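Local coordinates for xylanase and alpha-amylase inhibitor protein (Scadoxus multiflorus, PDB 3MU7) that inhibits xylanase and alpha-amylase, apparently on a TIM-barrel scaffold of glycosyl hydrolase family 18, at residues Lys98-Pro103 with Ala116-Ile121; Lys54-Gln59 with Arg111-Ala116; Phe217-Asp222 with Tyr257-Ser262; Trp9-Asp14 with Leu253-Trp258. All blocks are in the same frame, centred on the assembly; numbering follows the deposited sequence.

Contact 1 (Lys98-Pro103 with Ala116-Ile121)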
loop_
_atom_site.group_PDB
_atom_site.type_symbol
_atom_site.label_atom_id
_atom_site.label_comp_id
_atom_site.label_asym_id
_atom_site.label_seq_id
_atom_site.Cartn_x
_atom_site.Cartn_y
_atom_site.Cartn_z
ATOM N N LYS A 98 18.592 -2.570 4.670
ATOM C CA LYS A 98 19.857 -1.989 4.227
ATOM C C LYS A 98 19.692 -1.086 3.013
ATOM O O LYS A 98 20.352 -0.054 2.907
ATOM C CB LYS A 98 20.871 -3.086 3.904
ATOM C CG LYS A 98 21.420 -3.806 5.124
ATOM C CD LYS A 98 22.546 -4.747 4.727
ATOM C CE LYS A 98 23.238 -5.343 5.942
ATOM N NZ LYS A 98 24.423 -6.161 5.559
ATOM N N ASN A 99 18.814 -1.469 2.093
ATOM C CA ASN A 99 18.730 -0.773 0.811
ATOM C C ASN A 99 17.715 0.352 0.722
ATOM O O ASN A 99 17.880 1.254 -0.104
ATOM C CB ASN A 99 18.512 -1.766 -0.316
ATOM C CG ASN A 99 19.762 -2.525 -0.646
ATOM O OD1 ASN A 99 20.703 -1.961 -1.203
ATOM N ND2 ASN A 99 19.798 -3.807 -0.294
ATOM N N PHE A 100 16.680 0.305 1.558
ATOM C CA PHE A 100 15.564 1.242 1.457
ATOM C C PHE A 100 15.257 1.979 2.750
ATOM O O PHE A 100 14.705 3.070 2.699
ATOM C CB PHE A 100 14.287 0.527 0.982
ATOM C CG PHE A 100 14.405 -0.105 -0.379
ATOM C CD1 PHE A 100 14.233 0.650 -1.539
ATOM C CD2 PHE A 100 14.666 -1.466 -0.501
ATOM C CE1 PHE A 100 14.338 0.053 -2.801
ATOM C CE2 PHE A 100 14.768 -2.066 -1.750
ATOM C CZ PHE A 100 14.603 -1.305 -2.902
ATOM N N LEU A 101 15.577 1.396 3.901
ATOM C CA LEU A 101 15.105 1.958 5.169
ATOM C C LEU A 101 16.186 2.634 5.996
ATOM O O LEU A 101 15.898 3.248 7.025
ATOM C CB LEU A 101 14.376 0.885 5.980
ATOM C CG LEU A 101 13.168 0.247 5.279
ATOM C CD1 LEU A 101 12.670 -0.956 6.057
ATOM C CD2 LEU A 101 12.037 1.256 5.070
ATOM N N LEU A 102 17.423 2.515 5.529
ATOM C CA LEU A 102 18.575 3.142 6.159
ATOM C C LEU A 102 19.317 3.967 5.119
ATOM O O LEU A 102 19.229 3.671 3.930
ATOM C CB LEU A 102 19.524 2.075 6.704
ATOM C CG LEU A 102 19.076 1.238 7.899
ATOM C CD1 LEU A 102 20.093 0.133 8.127
ATOM C CD2 LEU A 102 18.925 2.093 9.149
ATOM N N PRO A 103 20.072 4.995 5.564
ATOM C CA PRO A 103 21.001 5.678 4.662
ATOM C C PRO A 103 22.053 4.692 4.149
ATOM O O PRO A 103 22.281 3.660 4.789
ATOM C CB PRO A 103 21.662 6.730 5.565
ATOM C CG PRO A 103 20.751 6.890 6.716
ATOM C CD PRO A 103 20.117 5.557 6.926
ATOM N N ALA A 116 17.997 7.681 -1.375
ATOM C CA ALA A 116 16.700 7.904 -0.742
ATOM C C ALA A 116 16.494 6.915 0.400
ATOM O O ALA A 116 16.982 5.774 0.348
ATOM C CB ALA A 116 15.593 7.762 -1.755
ATOM N N VAL A 117 15.802 7.372 1.435
ATOM C CA VAL A 117 15.423 6.530 2.559
ATOM C C VAL A 117 13.909 6.586 2.640
ATOM O O VAL A 117 13.324 7.647 2.851
ATOM C CB VAL A 117 16.059 7.003 3.886
ATOM C CG1 VAL A 117 15.579 6.139 5.045
ATOM C CG2 VAL A 117 17.586 6.969 3.793
ATOM N N LEU A 118 13.279 5.436 2.454
ATOM C CA LEU A 118 11.825 5.353 2.406
ATOM C C LEU A 118 11.197 5.427 3.786
ATOM O O LEU A 118 11.862 5.216 4.806
ATOM C CB LEU A 118 11.387 4.072 1.699
ATOM C CG LEU A 118 11.856 3.897 0.260
ATOM C CD1 LEU A 118 11.177 2.679 -0.323
ATOM C CD2 LEU A 118 11.558 5.126 -0.586
ATOM N N ASP A 119 9.901 5.720 3.804
ATOM C CA ASP A 119 9.152 5.852 5.037
ATOM C C ASP A 119 8.530 4.560 5.539
ATOM O O ASP A 119 7.909 4.556 6.596
ATOM C CB ASP A 119 8.098 6.933 4.878
ATOM C CG ASP A 119 8.714 8.270 4.568
ATOM O OD1 ASP A 119 9.392 8.818 5.464
ATOM O OD2 ASP A 119 8.560 8.746 3.428
ATOM N N GLY A 120 8.694 3.469 4.797
ATOM C CA GLY A 120 8.167 2.193 5.250
ATOM C C GLY A 120 7.959 1.192 4.144
ATOM O O GLY A 120 8.282 1.444 2.973
ATOM N N ILE A 121 7.403 0.051 4.549
ATOM C CA ILE A 121 7.171 -1.096 3.680
ATOM C C ILE A 121 5.711 -1.497 3.742
ATOM O O ILE A 121 5.140 -1.624 4.830
ATOM C CB ILE A 121 8.047 -2.316 4.104
ATOM C CG1 ILE A 121 9.548 -1.970 4.133
ATOM C CG2 ILE A 121 7.744 -3.543 3.235
ATOM C CD1 ILE A 121 10.135 -1.553 2.796
HETATM O O HOH W 1 13.273 4.358 7.055
#

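Contact 2 (Lys54-Gln59 with Arg111-Ala116)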
loop_
_atom_site.group_PDB
_atom_site.type_symbol
_atom_site.label_atom_id
_atom_site.label_comp_id
_atom_site.label_asym_id
_atom_site.label_seq_id
_atom_site.Cartn_x
_atom_site.Cartn_y
_atom_site.Cartn_z
ATOM N N LYS A 54 16.810 4.236 -10.095
ATOM C CA LYS A 54 17.735 5.255 -9.607
ATOM C C LYS A 54 17.140 6.652 -9.779
ATOM O O LYS A 54 17.328 7.521 -8.927
ATOM C CB LYS A 54 19.098 5.148 -10.304
ATOM C CG LYS A 54 19.857 3.848 -10.036
ATOM C CD LYS A 54 20.420 3.786 -8.618
ATOM C CE LYS A 54 21.417 2.639 -8.467
ATOM N NZ LYS A 54 22.088 2.648 -7.133
ATOM N N GLY A 55 16.402 6.850 -10.872
ATOM C CA GLY A 55 15.745 8.123 -11.151
ATOM C C GLY A 55 14.669 8.497 -10.145
ATOM O O GLY A 55 14.270 9.655 -10.062
ATOM N N LEU A 56 14.198 7.523 -9.372
ATOM C CA LEU A 56 13.227 7.812 -8.325
ATOM C C LEU A 56 13.821 8.572 -7.157
ATOM O O LEU A 56 13.085 9.247 -6.446
ATOM C CB LEU A 56 12.555 6.536 -7.808
ATOM C CG LEU A 56 11.672 5.749 -8.779
ATOM C CD1 LEU A 56 10.911 4.665 -8.030
ATOM C CD2 LEU A 56 10.710 6.658 -9.525
ATOM N N GLU A 57 15.132 8.462 -6.945
ATOM C CA GLU A 57 15.760 9.080 -5.784
ATOM C C GLU A 57 15.318 10.540 -5.534
ATOM O O GLU A 57 14.779 10.836 -4.464
ATOM C CB GLU A 57 17.292 8.966 -5.823
ATOM C CG GLU A 57 17.932 9.663 -4.628
ATOM C CD GLU A 57 19.440 9.596 -4.581
ATOM O OE1 GLU A 57 20.058 8.877 -5.384
ATOM O OE2 GLU A 57 20.005 10.268 -3.695
ATOM N N PRO A 58 15.538 11.458 -6.508
ATOM C CA PRO A 58 15.158 12.847 -6.217
ATOM C C PRO A 58 13.650 13.048 -6.115
ATOM O O PRO A 58 13.198 13.959 -5.428
ATOM C CB PRO A 58 15.724 13.625 -7.412
ATOM C CG PRO A 58 15.856 12.630 -8.492
ATOM C CD PRO A 58 16.228 11.348 -7.809
ATOM N N GLN A 59 12.886 12.194 -6.789
ATOM C CA GLN A 59 11.430 12.296 -6.752
ATOM C C GLN A 59 10.873 11.886 -5.391
ATOM O O GLN A 59 9.953 12.528 -4.870
ATOM C CB GLN A 59 10.810 11.459 -7.859
ATOM C CG GLN A 59 11.307 11.793 -9.251
ATOM C CD GLN A 59 10.402 11.174 -10.287
ATOM O OE1 GLN A 59 9.239 11.550 -10.398
ATOM N NE2 GLN A 59 10.911 10.178 -11.020
ATOM N N ARG A 111 21.220 -0.363 -3.485
ATOM C CA ARG A 111 20.516 0.922 -3.472
ATOM C C ARG A 111 19.652 1.159 -4.747
ATOM O O ARG A 111 19.911 2.073 -5.526
ATOM C CB ARG A 111 21.479 2.108 -3.312
ATOM C CG ARG A 111 22.521 1.974 -2.208
ATOM C CD ARG A 111 21.897 1.909 -0.814
ATOM N NE ARG A 111 21.042 3.063 -0.488
ATOM C CZ ARG A 111 20.593 3.309 0.741
ATOM N NH1 ARG A 111 20.897 2.499 1.741
ATOM N NH2 ARG A 111 19.828 4.384 0.953
ATOM N N PRO A 112 18.633 0.339 -4.918
ATOM C CA PRO A 112 17.791 0.535 -6.108
ATOM C C PRO A 112 17.308 1.937 -6.326
ATOM O O PRO A 112 17.259 2.397 -7.467
ATOM C CB PRO A 112 16.786 -0.601 -5.992
ATOM C CG PRO A 112 17.648 -1.706 -5.460
ATOM C CD PRO A 112 18.801 -1.112 -4.724
ATOM N N PHE A 113 16.922 2.626 -5.250
ATOM C CA PHE A 113 16.449 4.012 -5.349
ATOM C C PHE A 113 17.523 4.989 -4.874
ATOM O O PHE A 113 17.217 6.076 -4.364
ATOM C CB PHE A 113 15.170 4.197 -4.528
ATOM C CG PHE A 113 14.001 3.358 -4.931
ATOM C CD1 PHE A 113 13.936 2.762 -6.198
ATOM C CD2 PHE A 113 12.963 3.142 -4.029
ATOM C CE1 PHE A 113 12.828 1.972 -6.546
ATOM C CE2 PHE A 113 11.869 2.346 -4.368
ATOM C CZ PHE A 113 11.795 1.763 -5.633
ATOM N N GLY A 114 18.787 4.600 -5.033
ATOM C CA GLY A 114 19.876 5.476 -4.625
ATOM C C GLY A 114 19.893 5.751 -3.135
ATOM O O GLY A 114 19.579 4.895 -2.327
ATOM N N ASN A 115 20.267 6.974 -2.777
ATOM C CA ASN A 115 20.411 7.360 -1.377
ATOM C C ASN A 115 19.126 7.810 -0.684
ATOM O O ASN A 115 19.156 8.260 0.457
ATOM C CB ASN A 115 21.517 8.410 -1.227
ATOM C CG ASN A 115 22.879 7.868 -1.607
ATOM O OD1 ASN A 115 23.081 6.653 -1.673
ATOM N ND2 ASN A 115 23.823 8.763 -1.857
ATOM N N ALA A 116 17.997 7.681 -1.375
ATOM C CA ALA A 116 16.700 7.904 -0.742
ATOM C C ALA A 116 16.494 6.915 0.400
ATOM O O ALA A 116 16.982 5.774 0.348
ATOM C CB ALA A 116 15.593 7.762 -1.755
#

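Contact 3 (Phe217-Asp222 with Tyr257-Ser262)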
loop_
_atom_site.group_PDB
_atom_site.type_symbol
_atom_site.label_atom_id
_atom_site.label_comp_id
_atom_site.label_asym_id
_atom_site.label_seq_id
_atom_site.Cartn_x
_atom_site.Cartn_y
_atom_site.Cartn_z
ATOM N N PHE A 217 -10.286 1.700 -2.745
ATOM C CA PHE A 217 -11.226 1.747 -3.862
ATOM C C PHE A 217 -10.502 1.899 -5.194
ATOM O O PHE A 217 -9.430 2.500 -5.248
ATOM C CB PHE A 217 -12.176 2.935 -3.719
ATOM C CG PHE A 217 -13.163 2.793 -2.610
ATOM C CD1 PHE A 217 -13.036 3.542 -1.455
ATOM C CD2 PHE A 217 -14.235 1.913 -2.719
ATOM C CE1 PHE A 217 -13.962 3.409 -0.409
ATOM C CE2 PHE A 217 -15.164 1.776 -1.679
ATOM C CZ PHE A 217 -15.022 2.528 -0.528
ATOM N N PRO A 218 -11.104 1.400 -6.293
ATOM C CA PRO A 218 -10.553 1.685 -7.621
ATOM C C PRO A 218 -10.804 3.135 -8.011
ATOM O O PRO A 218 -11.863 3.687 -7.714
ATOM C CB PRO A 218 -11.344 0.756 -8.552
ATOM C CG PRO A 218 -12.107 -0.177 -7.670
ATOM C CD PRO A 218 -12.280 0.514 -6.358
ATOM N N ALA A 219 -9.843 3.748 -8.695
ATOM C CA ALA A 219 -9.953 5.154 -9.073
ATOM C C ALA A 219 -10.761 5.379 -10.355
ATOM O O ALA A 219 -11.109 6.518 -10.671
ATOM C CB ALA A 219 -8.568 5.787 -9.185
ATOM N N HIS A 220 -11.069 4.301 -11.071
ATOM C CA HIS A 220 -11.745 4.368 -12.369
ATOM C C HIS A 220 -12.346 2.991 -12.611
ATOM O O HIS A 220 -11.792 2.001 -12.137
ATOM C CB HIS A 220 -10.708 4.683 -13.457
ATOM C CG HIS A 220 -11.288 4.956 -14.812
ATOM N ND1 HIS A 220 -11.697 3.954 -15.665
ATOM C CD2 HIS A 220 -11.483 6.120 -15.475
ATOM C CE1 HIS A 220 -12.139 4.491 -16.789
ATOM N NE2 HIS A 220 -12.020 5.803 -16.698
ATOM N N PRO A 221 -13.469 2.905 -13.361
ATOM C CA PRO A 221 -14.045 1.586 -13.671
ATOM C C PRO A 221 -13.078 0.579 -14.314
ATOM O O PRO A 221 -13.199 -0.629 -14.084
ATOM C CB PRO A 221 -15.180 1.917 -14.648
ATOM C CG PRO A 221 -15.580 3.290 -14.321
ATOM C CD PRO A 221 -14.368 4.004 -13.766
ATOM N N ASP A 222 -12.129 1.074 -15.106
ATOM C CA ASP A 222 -11.167 0.216 -15.792
ATOM C C ASP A 222 -10.024 -0.238 -14.883
ATOM O O ASP A 222 -9.250 -1.101 -15.273
ATOM C CB ASP A 222 -10.553 0.946 -16.993
ATOM C CG ASP A 222 -11.435 0.925 -18.238
ATOM O OD1 ASP A 222 -12.149 -0.080 -18.484
ATOM O OD2 ASP A 222 -11.355 1.903 -19.019
ATOM N N TYR A 257 -2.094 6.126 -11.750
ATOM C CA TYR A 257 -2.292 6.157 -13.193
ATOM C C TYR A 257 -3.751 6.463 -13.526
ATOM O O TYR A 257 -4.039 7.378 -14.299
ATOM C CB TYR A 257 -1.860 4.818 -13.775
ATOM C CG TYR A 257 -2.062 4.625 -15.248
ATOM C CD1 TYR A 257 -1.449 5.460 -16.179
ATOM C CD2 TYR A 257 -2.814 3.553 -15.714
ATOM C CE1 TYR A 257 -1.612 5.244 -17.541
ATOM C CE2 TYR A 257 -2.981 3.331 -17.070
ATOM C CZ TYR A 257 -2.378 4.177 -17.976
ATOM O OH TYR A 257 -2.557 3.946 -19.322
ATOM N N TRP A 258 -4.666 5.712 -12.927
ATOM C CA TRP A 258 -6.088 5.903 -13.191
ATOM C C TRP A 258 -6.689 7.136 -12.535
ATOM O O TRP A 258 -7.582 7.767 -13.102
ATOM C CB TRP A 258 -6.879 4.642 -12.852
ATOM C CG TRP A 258 -6.652 3.570 -13.869
ATOM C CD1 TRP A 258 -5.924 2.430 -13.714
ATOM C CD2 TRP A 258 -7.134 3.562 -15.215
ATOM N NE1 TRP A 258 -5.931 1.699 -14.881
ATOM C CE2 TRP A 258 -6.663 2.376 -15.819
ATOM C CE3 TRP A 258 -7.915 4.446 -15.974
ATOM C CZ2 TRP A 258 -6.954 2.043 -17.146
ATOM C CZ3 TRP A 258 -8.201 4.117 -17.295
ATOM C CH2 TRP A 258 -7.719 2.925 -17.867
ATOM N N ASP A 259 -6.205 7.490 -11.347
ATOM C CA ASP A 259 -6.657 8.695 -10.650
ATOM C C ASP A 259 -6.314 9.956 -11.450
ATOM O O ASP A 259 -7.061 10.936 -11.434
ATOM C CB ASP A 259 -6.033 8.750 -9.256
ATOM C CG ASP A 259 -6.750 9.702 -8.320
ATOM O OD1 ASP A 259 -7.956 9.958 -8.493
ATOM O OD2 ASP A 259 -6.093 10.174 -7.381
ATOM N N THR A 260 -5.193 9.929 -12.166
ATOM C CA THR A 260 -4.818 11.040 -13.043
ATOM C C THR A 260 -5.887 11.257 -14.118
ATOM O O THR A 260 -6.250 12.403 -14.400
ATOM C CB THR A 260 -3.452 10.784 -13.704
ATOM O OG1 THR A 260 -2.447 10.615 -12.695
ATOM C CG2 THR A 260 -3.036 11.932 -14.624
ATOM N N VAL A 261 -6.374 10.156 -14.692
ATOM C CA VAL A 261 -7.422 10.136 -15.726
ATOM C C VAL A 261 -8.776 10.586 -15.161
ATOM O O VAL A 261 -9.455 11.459 -15.718
ATOM C CB VAL A 261 -7.580 8.690 -16.325
ATOM C CG1 VAL A 261 -8.761 8.598 -17.299
ATOM C CG2 VAL A 261 -6.286 8.213 -16.982
ATOM N N SER A 262 -9.170 9.982 -14.047
ATOM C CA SER A 262 -10.530 10.110 -13.542
ATOM C C SER A 262 -10.761 11.310 -12.643
ATOM O O SER A 262 -11.900 11.729 -12.466
ATOM C CB SER A 262 -10.885 8.857 -12.759
ATOM O OG SER A 262 -10.182 8.859 -11.528
#

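Contact 4 (Trp9-Asp14 with Leu253-Trp258)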
loop_
_atom_site.group_PDB
_atom_site.type_symbol
_atom_site.label_atom_id
_atom_site.label_comp_id
_atom_site.label_asym_id
_atom_site.label_seq_id
_atom_site.Cartn_x
_atom_site.Cartn_y
_atom_site.Cartn_z
ATOM N N TRP A 9 1.507 3.916 -6.759
ATOM C CA TRP A 9 2.212 4.505 -7.891
ATOM C C TRP A 9 3.150 3.442 -8.455
ATOM O O TRP A 9 3.608 2.561 -7.719
ATOM C CB TRP A 9 3.003 5.743 -7.437
ATOM C CG TRP A 9 3.665 6.458 -8.573
ATOM C CD1 TRP A 9 3.142 7.482 -9.301
ATOM C CD2 TRP A 9 4.954 6.177 -9.134
ATOM N NE1 TRP A 9 4.032 7.868 -10.280
ATOM C CE2 TRP A 9 5.145 7.078 -10.204
ATOM C CE3 TRP A 9 5.973 5.265 -8.830
ATOM C CZ2 TRP A 9 6.305 7.082 -10.984
ATOM C CZ3 TRP A 9 7.128 5.269 -9.609
ATOM C CH2 TRP A 9 7.282 6.179 -10.669
ATOM N N GLY A 10 3.423 3.503 -9.758
ATOM C CA GLY A 10 4.413 2.625 -10.371
ATOM C C GLY A 10 3.849 1.624 -11.356
ATOM O O GLY A 10 4.588 0.787 -11.871
ATOM N N GLN A 11 2.545 1.723 -11.618
ATOM C CA GLN A 11 1.794 0.735 -12.395
ATOM C C GLN A 11 1.781 0.946 -13.907
ATOM O O GLN A 11 1.264 0.099 -14.626
ATOM C CB GLN A 11 0.352 0.635 -11.869
ATOM C CG GLN A 11 0.238 0.005 -10.478
ATOM C CD GLN A 11 0.843 0.869 -9.372
ATOM O OE1 GLN A 11 0.455 2.026 -9.188
ATOM N NE2 GLN A 11 1.777 0.302 -8.619
ATOM N N SER A 12 2.348 2.046 -14.400
ATOM C CA SER A 12 2.387 2.263 -15.845
ATOM C C SER A 12 3.575 3.102 -16.241
ATOM O O SER A 12 3.803 4.172 -15.680
ATOM C CB SER A 12 1.117 2.956 -16.345
ATOM O OG SER A 12 1.174 3.098 -17.762
ATOM N N PHE A 13 4.298 2.659 -17.262
ATOM C CA PHE A 13 5.431 3.424 -17.751
ATOM C C PHE A 13 5.057 4.866 -18.096
ATOM O O PHE A 13 5.867 5.776 -17.924
ATOM C CB PHE A 13 6.049 2.736 -18.967
ATOM C CG PHE A 13 7.289 3.416 -19.476
ATOM C CD1 PHE A 13 8.475 3.341 -18.756
ATOM C CD2 PHE A 13 7.275 4.130 -20.674
ATOM C CE1 PHE A 13 9.638 3.959 -19.225
ATOM C CE2 PHE A 13 8.427 4.756 -21.142
ATOM C CZ PHE A 13 9.607 4.670 -20.422
ATOM N N ASP A 14 3.841 5.066 -18.596
ATOM C CA ASP A 14 3.430 6.385 -19.065
ATOM C C ASP A 14 2.656 7.193 -18.038
ATOM O O ASP A 14 2.087 8.226 -18.378
ATOM C CB ASP A 14 2.634 6.261 -20.356
ATOM C CG ASP A 14 3.420 5.568 -21.431
ATOM O OD1 ASP A 14 4.517 6.048 -21.766
ATOM O OD2 ASP A 14 2.964 4.515 -21.904
ATOM N N LEU A 253 -6.374 4.519 -2.925
ATOM C CA LEU A 253 -6.809 4.450 -4.312
ATOM C C LEU A 253 -5.891 3.596 -5.164
ATOM O O LEU A 253 -4.657 3.769 -5.168
ATOM C CB LEU A 253 -6.937 5.852 -4.921
ATOM C CG LEU A 253 -8.067 6.708 -4.357
ATOM C CD1 LEU A 253 -7.971 8.122 -4.904
ATOM C CD2 LEU A 253 -9.432 6.112 -4.665
ATOM N N TRP A 254 -6.515 2.709 -5.906
ATOM C CA TRP A 254 -5.848 1.906 -6.922
ATOM C C TRP A 254 -6.274 2.515 -8.262
ATOM O O TRP A 254 -7.373 2.304 -8.699
ATOM C CB TRP A 254 -6.328 0.441 -6.835
ATOM C CG TRP A 254 -5.586 -0.389 -7.889
ATOM C CD1 TRP A 254 -6.016 -0.741 -9.116
ATOM C CD2 TRP A 254 -4.268 -0.899 -7.759
ATOM N NE1 TRP A 254 -5.025 -1.462 -9.765
ATOM C CE2 TRP A 254 -3.936 -1.559 -8.948
ATOM C CE3 TRP A 254 -3.347 -0.891 -6.726
ATOM C CZ2 TRP A 254 -2.689 -2.180 -9.134
ATOM C CZ3 TRP A 254 -2.136 -1.462 -6.914
ATOM C CH2 TRP A 254 -1.823 -2.132 -8.106
ATOM N N ASP A 255 -5.450 3.347 -8.887
ATOM C CA ASP A 255 -4.073 3.678 -8.553
ATOM C C ASP A 255 -3.777 5.052 -9.243
ATOM O O ASP A 255 -4.595 5.579 -9.910
ATOM C CB ASP A 255 -3.065 2.637 -9.085
ATOM C CG ASP A 255 -3.220 2.373 -10.584
ATOM O OD1 ASP A 255 -3.701 3.179 -11.319
ATOM O OD2 ASP A 255 -2.888 1.270 -10.953
ATOM N N SER A 256 -2.603 5.586 -9.013
ATOM C CA SER A 256 -2.254 6.944 -9.477
ATOM C C SER A 256 -2.487 7.138 -10.986
ATOM O O SER A 256 -3.047 8.121 -11.408
ATOM C CB SER A 256 -0.817 7.264 -9.103
ATOM O OG SER A 256 -0.434 8.578 -9.503
ATOM N N TYR A 257 -2.094 6.126 -11.750
ATOM C CA TYR A 257 -2.292 6.157 -13.193
ATOM C C TYR A 257 -3.751 6.463 -13.526
ATOM O O TYR A 257 -4.039 7.378 -14.299
ATOM C CB TYR A 257 -1.860 4.818 -13.775
ATOM C CG TYR A 257 -2.062 4.625 -15.248
ATOM C CD1 TYR A 257 -1.449 5.460 -16.179
ATOM C CD2 TYR A 257 -2.814 3.553 -15.714
ATOM C CE1 TYR A 257 -1.612 5.244 -17.541
ATOM C CE2 TYR A 257 -2.981 3.331 -17.070
ATOM C CZ TYR A 257 -2.378 4.177 -17.976
ATOM O OH TYR A 257 -2.557 3.946 -19.322
ATOM N N TRP A 258 -4.666 5.712 -12.927
ATOM C CA TRP A 258 -6.088 5.903 -13.191
ATOM C C TRP A 258 -6.689 7.136 -12.535
ATOM O O TRP A 258 -7.582 7.767 -13.102
ATOM C CB TRP A 258 -6.879 4.642 -12.852
ATOM C CG TRP A 258 -6.652 3.570 -13.869
ATOM C CD1 TRP A 258 -5.924 2.430 -13.714
ATOM C CD2 TRP A 258 -7.134 3.562 -15.215
ATOM N NE1 TRP A 258 -5.931 1.699 -14.881
ATOM C CE2 TRP A 258 -6.663 2.376 -15.819
ATOM C CE3 TRP A 258 -7.915 4.446 -15.974
ATOM C CZ2 TRP A 258 -6.954 2.043 -17.146
ATOM C CZ3 TRP A 258 -8.201 4.117 -17.295
ATOM C CH2 TRP A 258 -7.719 2.925 -17.867
HETATM O O HOH W 2 -0.253 4.087 -10.946
#

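Contact 1 (Lys98-Pro103 with Ala116-Ile121)
Phe100 O, near the C-terminal end of helix 86-101, takes the backbone N-H of Leu118 at 2.8 Å in a nearly straight bond (162° at the hydrogen). The CA-H of Val117 leans on the same oxygen, at 3.5 Å from CA to O. On the tightly packed side, Leu118 runs beside Phe100, both side chains pointing the same way, and its CD1 lies 3.9 Å from Phe100 CD1, oblique to the ring. Deeper in, Leu101 starts away from the strand, but its two branches fork back: CD1 rests 3.8 Å from Ile121 CG1, while CD2 sits over the backbone of Gly120, 4.0 Å from its CA. The other flank is looser. There Val117, with CG1 anti to the backbone N (chi1 177°), spreads its methyls against the chain leaving the helix, CG1 by the carbonyl of Leu101 and CG2 3.6 Å from Pro103 N; Pro103 itself is exposed. A water bridges the two backbones, its oxygen 2.9 Å from Leu101 O and 2.8 Å from Leu118 O. Strand 69-76 covers the apolar side through Leu72, which touches both Phe100 and Leu118. Helix 86-101 is thus fastened to the chain leading into strand 120-125, the helix-to-strand return of a beta-alpha-beta unit in a TIM barrel.

Contact 2 (Lys54-Gln59 with Arg111-Ala116)
Lys54 NZ donates to Arg111 O at 2.8 Å, coming from above the carbonyl plane, while the backbone N of Gly114 reaches that oxygen from the opposite face to close a type I turn. Two donors therefore grip one carbonyl, and Lys54 NZ also bonds Ser110 O. The lysine chain, bent at chi2 (-73°), reaches across to the turn. Within the loop, Arg111 NE bonds Gly114 O at 3.0 Å, nearly in the guanidinium plane. A weak bond joins Asn115 N to Glu57 OE1 at 3.2 Å; the stronger partner of this carboxylate is Lys61, in a salt bridge through OE2. Glu57 reaches out fully extended, its CG anti to the backbone N, and lies along Asn115, with OE1 3.5 Å from Gly114 CA. A side chain on Gly114 would run into that oxygen. Outward, packing takes over: Leu56 CD1 sits over one face of the Phe113 ring, 3.6 Å from CE1 and offset toward the rim, a CH-pi contact. Phe113 also meets Phe100 edge-to-face. Two overlapping beta turns, type I then type II', so dock against the beginning of helix 56-65, in the loop that links helix 86-101 to strand 120-125 of the TIM barrel.

Contact 3 (Phe217-Asp222 with Tyr257-Ser262)
Ser262 OG donates to Ala219 O at 2.7 Å, tilted 34° from the carbonyl plane, tying the loop after strand 213-218 to the last residue of helix 256-262. The same OG is also bonded to the backbone N of Phe264. Among the aromatic contacts, His220 has CG anti to the backbone N (chi1 -172°), which carries the imidazole to Trp258. The rings meet obliquely, planes 32° apart, with Trp258 CE3 over one imidazole face and 3.6 Å from His220 CG. Pro221 CD covers the opposite face, while ND1 accepts the backbone N-H of Asp222 at 3.0 Å, close to the ring plane, which fixes the rotation of the imidazole. Asp222 in turn places its CB over the six-membered ring of Trp258, 3.9 Å from the centroid, in a CH-pi contact. In the apolar packing Ala219 CB points at the helix, 4.2 Å from Trp258 CB. With an alanine at His220, the N-H of Asp222 would probably be left without its acceptor and a gap would open beside Trp258 CE3. Strand 213-218 pairs in parallel with strand 248-254, and this contact lies just past the C-terminal ends of both, where the loops of a TIM barrel gather around its mouth.

Contact 4 (Trp9-Asp14 with Leu253-Trp258)
Ser12 packs over one face of the Tyr257 ring: its CB stands above the centre, 3.6 Å from the centroid and only 13° off the normal, a CH-pi contact, while OG lies over the same face nearer the rim, 3.5 Å from CE1. Tyr257 holds its CG anti to the backbone N (chi1 177°), which carries the ring out to the loop, and Glu15 also touches the side chain. Replacing Tyr257 by a lysine removes the flat face on which Ser12 rests and would probably leave this part of the loop freer to move. Gln11 and Asp255 lie alongside, running opposite ways, amide and carboxylate planes 29° apart, with Gln11 CG 3.4 Å from Asp255 OD2; the same CG lies obliquely to the Trp254 ring, 3.8 Å from CH2. These residues sit at the C-terminal mouth of the TIM barrel, where strand 248-254 ends beside strand 5-9, the first and last strands closing the barrel. A cis peptide joins Trp254 to Asp255, a feature familiar from family 18 barrels. Asp255 N-caps helix 256-262, its OD1 accepting from Trp258 N at 3.2 Å. A water links Gln11 OE1, at 2.8 Å, to Tyr257 N, at 2.9 Å. Ser256 OG approaches the edge of the Trp9 indole near its plane, 3.7 Å from CD1; Arg16 bonds both residues, through its carbonyl to Trp9 NE1 and through NH2 to Ser256 OG.

How the contacts relate
All four contacts belong to one TIM barrel, and contacts 1, 3 and 4 reach its sheet. Contacts 1 and 2 lie 10 Å apart between centres, share Ala116 and cross along the chain; a probable hydrogen bond between Asn99 OD1 and Arg111 N joins them. Contacts 3 and 4, with centres 8 Å apart, share Tyr257, Trp258 and helix 256-262, on neighbouring strands 213-218 and 248-254. The centres of contacts 1 and 3 are about 28 Å apart, but Leu56 packing on Trp9 joins contacts 2 and 4. Contact 4, enclosing contacts 1 and 2 along the chain, holds the loop after the first strand against the last where the barrel closes; the others fix helices and loops round the strand ends.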